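Local atomic coordinates of HD domain protein (Enterococcus faecalis, PDB entry 4LRL), a protein that hydrolyses deoxyribonucleoside triphosphates as an HD-domain triphosphohydrolase whose activity is switched up or down by nucleotides bound at allosteric sites. Residues K38-P43 with V54-I59; Y95-R100 with D207-L212; L128-L133 with S185-Q190. All coordinates share one frame; numbering follows the deposited sequence.

Interaction 1 of 3, residues K38-P43 with V54-I59; sequences KVFRDP and VILDLI. With DGT (2'-deoxyguanosine-5'-triphosphate), chain O.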
# COMPACT_ATOMS: atom_id res chain seq x y z
N LYS C 38 -26.75 4.29 5.95
CA LYS C 38 -26.40 4.45 4.54
C LYS C 38 -24.90 4.64 4.36
O LYS C 38 -24.32 5.63 4.82
CB LYS C 38 -27.16 5.63 3.93
CG LYS C 38 -27.17 5.62 2.41
CD LYS C 38 -27.98 6.78 1.89
CE LYS C 38 -28.61 6.46 0.57
NZ LYS C 38 -29.66 5.40 0.70
N VAL C 39 -24.28 3.68 3.68
CA VAL C 39 -22.84 3.71 3.47
C VAL C 39 -22.48 4.18 2.06
O VAL C 39 -23.10 3.77 1.07
CB VAL C 39 -22.14 2.34 3.81
CG1 VAL C 39 -22.26 2.02 5.29
CG2 VAL C 39 -22.68 1.19 2.94
N PHE C 40 -21.47 5.04 2.01
CA PHE C 40 -20.97 5.57 0.76
C PHE C 40 -19.55 5.05 0.58
O PHE C 40 -18.68 5.27 1.42
CB PHE C 40 -20.95 7.10 0.79
CG PHE C 40 -22.31 7.75 0.92
CD1 PHE C 40 -23.15 7.45 1.99
CD2 PHE C 40 -22.72 8.71 0.00
CE1 PHE C 40 -24.39 8.06 2.12
CE2 PHE C 40 -23.95 9.33 0.13
CZ PHE C 40 -24.79 9.00 1.19
N ARG C 41 -19.31 4.36 -0.53
CA ARG C 41 -17.96 3.91 -0.82
C ARG C 41 -17.04 5.11 -0.99
O ARG C 41 -17.37 6.06 -1.71
CB ARG C 41 -17.97 3.02 -2.06
CG ARG C 41 -16.94 1.91 -2.02
CD ARG C 41 -17.16 0.97 -0.84
NE ARG C 41 -16.00 0.09 -0.66
CZ ARG C 41 -15.98 -1.20 -0.95
NH1 ARG C 41 -17.07 -1.82 -1.39
NH2 ARG C 41 -14.87 -1.90 -0.76
N ASP C 42 -15.91 5.08 -0.30
CA ASP C 42 -14.91 6.13 -0.38
C ASP C 42 -13.53 5.50 -0.43
O ASP C 42 -13.18 4.70 0.42
CB ASP C 42 -15.02 7.06 0.83
CG ASP C 42 -14.05 8.22 0.76
OD1 ASP C 42 -14.14 9.02 -0.18
OD2 ASP C 42 -13.18 8.34 1.65
N PRO C 43 -12.73 5.86 -1.44
CA PRO C 43 -11.43 5.20 -1.57
C PRO C 43 -10.47 5.49 -0.41
O PRO C 43 -9.55 4.71 -0.15
CB PRO C 43 -10.88 5.75 -2.90
CG PRO C 43 -11.63 7.01 -3.14
CD PRO C 43 -12.99 6.82 -2.53
N VAL C 54 -31.06 14.31 8.75
CA VAL C 54 -30.57 15.66 8.49
C VAL C 54 -29.31 15.62 7.60
O VAL C 54 -29.19 16.41 6.66
CB VAL C 54 -30.27 16.41 9.82
CG1 VAL C 54 -29.52 17.71 9.56
CG2 VAL C 54 -31.56 16.68 10.57
N ILE C 55 -28.39 14.71 7.91
CA ILE C 55 -27.14 14.56 7.18
C ILE C 55 -27.41 14.07 5.75
O ILE C 55 -26.86 14.63 4.80
CB ILE C 55 -26.14 13.63 7.92
CG1 ILE C 55 -25.83 14.16 9.32
CG2 ILE C 55 -24.87 13.40 7.08
CD1 ILE C 55 -25.22 15.57 9.37
N LEU C 56 -28.26 13.06 5.61
CA LEU C 56 -28.61 12.55 4.29
C LEU C 56 -29.22 13.65 3.42
O LEU C 56 -28.86 13.80 2.24
CB LEU C 56 -29.55 11.35 4.37
CG LEU C 56 -29.94 10.75 3.01
CD1 LEU C 56 -28.73 10.20 2.28
CD2 LEU C 56 -31.01 9.69 3.15
N ASP C 57 -30.13 14.42 4.01
CA ASP C 57 -30.77 15.54 3.32
C ASP C 57 -29.76 16.62 2.93
O ASP C 57 -29.86 17.19 1.84
CB ASP C 57 -31.88 16.16 4.18
CG ASP C 57 -33.10 15.27 4.30
OD1 ASP C 57 -33.25 14.32 3.50
OD2 ASP C 57 -33.92 15.53 5.20
N LEU C 58 -28.81 16.90 3.81
CA LEU C 58 -27.79 17.91 3.50
C LEU C 58 -26.92 17.46 2.33
O LEU C 58 -26.65 18.25 1.42
CB LEU C 58 -26.94 18.24 4.72
CG LEU C 58 -27.58 19.16 5.78
CD1 LEU C 58 -26.68 19.26 7.01
CD2 LEU C 58 -27.91 20.56 5.24
N ILE C 59 -26.51 16.19 2.34
CA ILE C 59 -25.73 15.60 1.25
C ILE C 59 -26.48 15.70 -0.06
O ILE C 59 -25.91 16.04 -1.09
CB ILE C 59 -25.38 14.11 1.55
CG1 ILE C 59 -24.38 14.04 2.71
CG2 ILE C 59 -24.85 13.40 0.28
CD1 ILE C 59 -24.13 12.65 3.26
PG DGT O . -32.82 5.22 -1.25
O1G DGT O . -34.19 5.81 -1.52
O2G DGT O . -31.88 6.14 -0.51
O3G DGT O . -32.88 3.81 -0.71
O3B DGT O . -32.17 5.12 -2.72
PB DGT O . -30.97 4.09 -3.03
O1B DGT O . -30.27 3.73 -1.75
O2B DGT O . -31.51 2.99 -3.92
O3A DGT O . -29.99 4.99 -3.97
PA DGT O . -29.27 6.35 -3.50
O1A DGT O . -29.52 6.64 -2.05
O2A DGT O . -29.58 7.42 -4.51
O5' DGT O . -27.72 5.95 -3.66
C5' DGT O . -27.25 4.67 -3.23
C4' DGT O . -25.73 4.58 -3.38
O4' DGT O . -25.21 5.80 -3.92
C3' DGT O . -25.07 4.38 -2.03
O3' DGT O . -24.14 3.29 -2.12
C2' DGT O . -24.33 5.68 -1.74
C1' DGT O . -24.11 6.24 -3.13
N9 DGT O . -23.99 7.72 -3.21
C8 DGT O . -22.90 8.37 -3.63
N7 DGT O . -23.08 9.71 -3.62
C5 DGT O . -24.33 9.93 -3.18
C6 DGT O . -25.16 11.12 -2.92
O6 DGT O . -24.70 12.26 -3.14
N1 DGT O . -26.40 10.92 -2.46
C2 DGT O . -26.91 9.69 -2.23
N2 DGT O . -28.17 9.57 -1.77
N3 DGT O . -26.20 8.55 -2.45
C4 DGT O . -24.92 8.61 -2.91
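The phenyl ring of F40 lies against the deoxyguanosine of bound dGTP, with F40 CE2 only 3.3 Å from C4 of the purine. C2' of the sugar sits over one face of the ring, offset toward the rim. Helix 53-60 adds two contacts: L56 CD1 approaches the edge, close to the ring plane, 4.3 Å from F40 CZ, while I59 CG2 comes in obliquely at 4.2 Å from F40 CE2. The same I59 methyl reaches the guanine, 3.6 Å from O6, so that a single branch bridges aromatic ring and base.

K38 illustrates how one lysine can serve two partners. Its chain leaves with CG anti to the backbone N (chi1 -163°), runs extended, and bends at the last torsion (chi4 67°), which carries the ammonium onto the phosphates. NZ donates to O2G at 2.6 Å and to O1B at 3.0 Å, linking the gamma and beta phosphates. Lower down, the aliphatic part crosses the L56 side chain at about a right angle, with K38 CD 3.5 Å from L56 CD1. O3' of the sugar makes only a weak hydrogen bond to V39 O.

N60, Q65 and R68 add hydrogen bonds to the nucleotide, as do R350 and K354 of a neighbouring subunit. Nucleotide shared between chains in this way is consistent with an allosteric role. Strand 33-42 pairs antiparallel with strand 46-52, K38 bonding V50 and F40 bonding I48; the N-to-C directions of the short strand and helix differ by 40°. F40 and I59 rest on L92 of helix 87-108, and L58 and I59 on L132 of helix 124-133.

Interaction 2 of 3, residues Y95-R100 with D207-L212; sequences YEITRR and DRMDYL. With NI (nickel (II) ion), chain N.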
# COMPACT_ATOMS: atom_id res chain seq x y z
N TYR C 95 -16.73 15.08 7.08
CA TYR C 95 -17.88 14.61 7.85
C TYR C 95 -17.58 13.25 8.49
O TYR C 95 -17.84 13.05 9.68
CB TYR C 95 -19.14 14.53 6.99
CG TYR C 95 -20.13 13.50 7.53
CD1 TYR C 95 -20.98 13.82 8.59
CD2 TYR C 95 -20.17 12.19 7.02
CE1 TYR C 95 -21.87 12.88 9.11
CE2 TYR C 95 -21.05 11.24 7.55
CZ TYR C 95 -21.90 11.60 8.59
OH TYR C 95 -22.78 10.69 9.12
N GLU C 96 -17.03 12.33 7.71
CA GLU C 96 -16.73 10.99 8.20
C GLU C 96 -15.72 10.95 9.35
O GLU C 96 -15.94 10.26 10.35
CB GLU C 96 -16.29 10.06 7.06
CG GLU C 96 -15.94 8.63 7.53
CD GLU C 96 -17.11 7.87 8.16
OE1 GLU C 96 -16.86 6.78 8.73
OE2 GLU C 96 -18.28 8.31 8.08
N ILE C 97 -14.61 11.68 9.20
CA ILE C 97 -13.58 11.74 10.24
C ILE C 97 -14.18 12.31 11.53
O ILE C 97 -13.93 11.78 12.61
CB ILE C 97 -12.36 12.58 9.78
CG1 ILE C 97 -11.66 11.91 8.58
CG2 ILE C 97 -11.41 12.84 10.96
CD1 ILE C 97 -10.38 12.62 8.11
N THR C 98 -15.00 13.35 11.39
CA THR C 98 -15.67 14.02 12.50
C THR C 98 -16.63 13.06 13.20
O THR C 98 -16.71 13.05 14.44
CB THR C 98 -16.44 15.27 12.00
OG1 THR C 98 -15.52 16.20 11.42
CG2 THR C 98 -17.16 15.96 13.12
N ARG C 99 -17.33 12.25 12.42
CA ARG C 99 -18.24 11.25 12.98
C ARG C 99 -17.45 10.22 13.79
O ARG C 99 -17.86 9.83 14.88
CB ARG C 99 -19.07 10.58 11.88
CG ARG C 99 -20.11 9.61 12.41
CD ARG C 99 -20.57 8.65 11.32
NE ARG C 99 -19.54 7.71 10.88
CZ ARG C 99 -19.12 6.64 11.56
NH1 ARG C 99 -19.63 6.33 12.75
NH2 ARG C 99 -18.17 5.86 11.04
N ARG C 100 -16.30 9.81 13.27
CA ARG C 100 -15.48 8.83 13.98
C ARG C 100 -14.98 9.39 15.31
O ARG C 100 -14.97 8.68 16.32
CB ARG C 100 -14.34 8.31 13.11
CG ARG C 100 -14.84 7.44 11.97
CD ARG C 100 -13.77 7.04 10.99
NE ARG C 100 -14.39 6.46 9.79
CZ ARG C 100 -13.74 5.84 8.80
NH1 ARG C 100 -14.42 5.37 7.77
NH2 ARG C 100 -12.42 5.69 8.84
N ASP C 207 -10.66 18.57 8.87
CA ASP C 207 -10.52 19.19 7.56
C ASP C 207 -9.11 18.92 7.01
O ASP C 207 -8.95 18.34 5.94
CB ASP C 207 -10.81 20.71 7.69
CG ASP C 207 -10.77 21.46 6.37
OD1 ASP C 207 -10.83 22.70 6.40
OD2 ASP C 207 -10.69 20.85 5.29
N ARG C 208 -8.10 19.34 7.76
CA ARG C 208 -6.71 19.07 7.40
C ARG C 208 -6.44 17.58 7.26
O ARG C 208 -5.79 17.15 6.29
CB ARG C 208 -5.76 19.69 8.43
CG ARG C 208 -5.94 21.20 8.62
CD ARG C 208 -5.07 21.63 9.76
NE ARG C 208 -5.19 23.03 10.15
CZ ARG C 208 -4.53 24.03 9.57
NH1 ARG C 208 -4.66 25.27 10.04
NH2 ARG C 208 -3.73 23.80 8.53
N MET C 209 -6.96 16.78 8.19
CA MET C 209 -6.71 15.33 8.16
C MET C 209 -7.26 14.69 6.88
O MET C 209 -6.58 13.88 6.26
CB MET C 209 -7.23 14.65 9.43
CG MET C 209 -6.43 15.02 10.69
SD MET C 209 -6.67 13.89 12.07
CE MET C 209 -8.11 14.59 12.87
N ASP C 210 -8.46 15.06 6.47
CA ASP C 210 -9.01 14.50 5.26
C ASP C 210 -8.25 14.96 4.01
O ASP C 210 -7.88 14.13 3.20
CB ASP C 210 -10.50 14.79 5.10
CG ASP C 210 -11.09 14.05 3.91
OD1 ASP C 210 -11.25 14.68 2.85
OD2 ASP C 210 -11.35 12.82 4.02
N TYR C 211 -8.01 16.27 3.84
CA TYR C 211 -7.38 16.67 2.58
C TYR C 211 -5.94 16.19 2.46
O TYR C 211 -5.51 15.82 1.37
CB TYR C 211 -7.57 18.17 2.21
CG TYR C 211 -6.86 19.21 3.04
CD1 TYR C 211 -5.47 19.31 3.05
CD2 TYR C 211 -7.60 20.15 3.75
CE1 TYR C 211 -4.83 20.31 3.80
CE2 TYR C 211 -6.97 21.15 4.49
CZ TYR C 211 -5.59 21.23 4.52
OH TYR C 211 -5.00 22.23 5.27
N LEU C 212 -5.22 16.13 3.57
CA LEU C 212 -3.86 15.59 3.52
C LEU C 212 -3.86 14.15 3.01
O LEU C 212 -3.11 13.80 2.10
CB LEU C 212 -3.12 15.74 4.85
CG LEU C 212 -2.80 17.20 5.23
CD1 LEU C 212 -2.32 17.29 6.69
CD2 LEU C 212 -1.80 17.90 4.28
NI NI N . -11.91 21.46 3.67
O HOH W 1 -11.07 23.42 3.81
O HOH W 2 -10.35 21.81 1.87
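I97 of helix 87-108 meets M209 and D210 of helix 206-219, and a walk along the second helix finds packing and metal binding combined. D207, at the start, turns from I97 and gives OD2 to the nickel ion at 2.1 Å. Its OD1 is not a ligand: it accepts a hydrogen bond at 2.7 Å from a water that itself binds the metal, a link that restrains the carboxylate's rotation. R208 also points away, and pairs with D397.

M209 comes next and faces I97. M209 CB lies 4.0 Å from I97 CD1, and the thioether chain, bent at its last torsion (chi3 -87°), swings M209 CE to within 4.2 Å of I97 CG2; both branches of the isoleucine are thus engaged by one methionine. At D210 the tip of I97 settles against the backbone, CD1 being 3.5 Å from D210 N, and it also touches D210 CB. The carboxylate is occupied otherwise, OD1 bonding H90 ND1 and OD2 bonding H45 and R214. Since H90 uses its other nitrogen for nickel, this is a second-shell arrangement that would help fix the orientation of a metal ligand. Y211 then folds its ring over R208 CA, and L212 packs on Y255.

On helix 87-108, the end of the E96 side chain leads away from the second helix and is gripped side-on by two arginines. R99 gives NE to OE2 in a nearly straight bond (177°) from above the carboxylate plane, and NH2 to OE1, whereas R100 brings NE and NH1 to OE1 alone, on its anti side; R100 NH1 also bonds H45 O.

D207 joins H90, H134 and D135 around the nickel, the H...HD...D arrangement that defines the metal centre of HD-domain phosphohydrolases.

Interaction 3 of 3, residues L128-L133 with S185-Q190; sequences LCAALL and SVITKQ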
# COMPACT_ATOMS: atom_id res chain seq x y z
N LEU C 128 -21.49 17.56 13.07
CA LEU C 128 -21.54 16.83 11.80
C LEU C 128 -21.98 17.75 10.68
O LEU C 128 -21.43 17.71 9.57
CB LEU C 128 -22.45 15.61 11.90
CG LEU C 128 -21.99 14.50 12.85
CD1 LEU C 128 -23.02 13.38 12.97
CD2 LEU C 128 -20.64 13.97 12.39
N CYS C 129 -22.97 18.60 10.97
CA CYS C 129 -23.45 19.56 9.99
C CYS C 129 -22.34 20.53 9.58
O CYS C 129 -22.06 20.69 8.39
CB CYS C 129 -24.68 20.30 10.52
SG CYS C 129 -26.14 19.26 10.57
N ALA C 130 -21.69 21.15 10.56
CA ALA C 130 -20.55 22.04 10.29
C ALA C 130 -19.42 21.35 9.52
O ALA C 130 -18.81 21.96 8.65
CB ALA C 130 -20.03 22.66 11.54
N ALA C 131 -19.16 20.08 9.82
CA ALA C 131 -18.14 19.31 9.11
C ALA C 131 -18.50 19.11 7.63
O ALA C 131 -17.67 19.28 6.75
CB ALA C 131 -17.92 17.98 9.77
N LEU C 132 -19.75 18.75 7.37
CA LEU C 132 -20.21 18.53 6.02
C LEU C 132 -20.22 19.82 5.18
O LEU C 132 -19.89 19.81 3.98
CB LEU C 132 -21.60 17.89 6.03
CG LEU C 132 -22.13 17.45 4.67
CD1 LEU C 132 -21.19 16.40 4.04
CD2 LEU C 132 -23.54 16.93 4.81
N LEU C 133 -20.59 20.92 5.82
CA LEU C 133 -20.85 22.17 5.12
C LEU C 133 -19.66 23.12 5.11
O LEU C 133 -19.77 24.21 4.54
CB LEU C 133 -22.06 22.88 5.73
CG LEU C 133 -23.42 22.17 5.65
CD1 LEU C 133 -24.41 22.89 6.54
CD2 LEU C 133 -23.91 22.08 4.21
N SER C 185 -21.90 29.68 13.05
CA SER C 185 -21.00 30.10 14.13
C SER C 185 -19.87 29.12 14.43
O SER C 185 -18.82 29.52 14.96
CB SER C 185 -21.80 30.37 15.42
OG SER C 185 -22.29 29.17 16.00
N VAL C 186 -20.06 27.84 14.10
CA VAL C 186 -19.00 26.85 14.25
C VAL C 186 -17.92 27.14 13.23
O VAL C 186 -16.73 27.10 13.54
CB VAL C 186 -19.50 25.38 14.07
CG1 VAL C 186 -18.33 24.40 14.18
CG2 VAL C 186 -20.54 25.04 15.11
N ILE C 187 -18.35 27.45 12.01
CA ILE C 187 -17.45 27.73 10.90
C ILE C 187 -16.72 29.06 11.10
O ILE C 187 -15.54 29.17 10.80
CB ILE C 187 -18.21 27.66 9.54
CG1 ILE C 187 -18.47 26.20 9.19
CG2 ILE C 187 -17.42 28.31 8.42
CD1 ILE C 187 -19.79 25.95 8.55
N THR C 188 -17.42 30.07 11.63
CA THR C 188 -16.80 31.35 11.91
C THR C 188 -16.01 31.29 13.22
O THR C 188 -15.35 32.26 13.60
CB THR C 188 -17.83 32.50 11.97
OG1 THR C 188 -18.66 32.34 13.12
CG2 THR C 188 -18.68 32.53 10.71
N LYS C 189 -16.12 30.16 13.91
CA LYS C 189 -15.34 29.87 15.12
C LYS C 189 -15.81 30.70 16.31
O LYS C 189 -15.05 30.96 17.25
CB LYS C 189 -13.83 30.06 14.88
CG LYS C 189 -13.28 29.32 13.66
CD LYS C 189 -11.81 29.65 13.40
CE LYS C 189 -10.89 28.76 14.24
NZ LYS C 189 -9.58 29.40 14.55
N GLN C 190 -17.08 31.10 16.28
CA GLN C 190 -17.64 31.92 17.34
C GLN C 190 -18.49 31.10 18.31
O GLN C 190 -18.80 31.56 19.41
CB GLN C 190 -18.42 33.09 16.75
CG GLN C 190 -17.52 34.16 16.12
CD GLN C 190 -18.29 35.20 15.32
OE1 GLN C 190 -18.86 34.89 14.27
NE2 GLN C 190 -18.30 36.43 15.80
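V186 packs on A130 through its beta carbon and one branch. Starting at the root, V186 CB lies 3.8 Å from A130 CB. One bond further out, V186 CG1 comes closer still, to 3.6 Å from A130 CB; chi1 of 177° sets this methyl anti to the backbone N and against the alanine. The small side chain of A130 is consistent with so near an approach: the two backbones come to 6.4 Å between the CA atoms of A130 and V186.

The next residue, I187, makes a different use of the same helix. Its CD1 methyl lies 4.1 Å from the carbonyl O of A130 and 4.5 Å from A130 CB, and extends toward the next turn, where L133 O is 4.4 Å away. The contact with A130 CB is apolar; those to the two carbonyl oxygens are long van der Waals approaches, with no hydrogen bond joining the segments.

After I187 the chain turns in a Schellman motif, with K189 at positive phi as its C-prime residue: Q190 N returns to S185 O at 2.7 Å, and K189 N makes a weak hydrogen bond to V186 O. T188 OG1 donates to the amide oxygen of Q190 in its carbonyl plane.

Helix 124-133 leads into the metal ligands H134 and D135, and A131 O accepts from H134 ND1. I200 of helix 194-200 touches both A130 and V186, while the rest of helix 124-133 packs through L128, A131 and L132 on helix 87-108, and through L128 and C129 on helix 53-60.

In the fold
Helix 124-133 ties the three contacts together. I55 of interaction 1 packs on its L128 (I55 CD1 to L128 CB, 3.8 Å), while A131 of interaction 3 meets T98 of interaction 2, with A131 CB 3.4 Å from T98 OG1. Interactions 1 and 2 also touch directly, I55 CG2 lying 3.7 Å from Y95 CE1. Centres of interactions 2 and 3 are about 13 Å apart, and those of 1 and 2 about 14 Å. Two sites are thus joined by continuous packing. In the dGTP held by interaction 1, the alpha phosphorus, DGT PA, lies 24.1 Å from the nickel ion, NI, a separation consistent with regulatory rather than substrate binding.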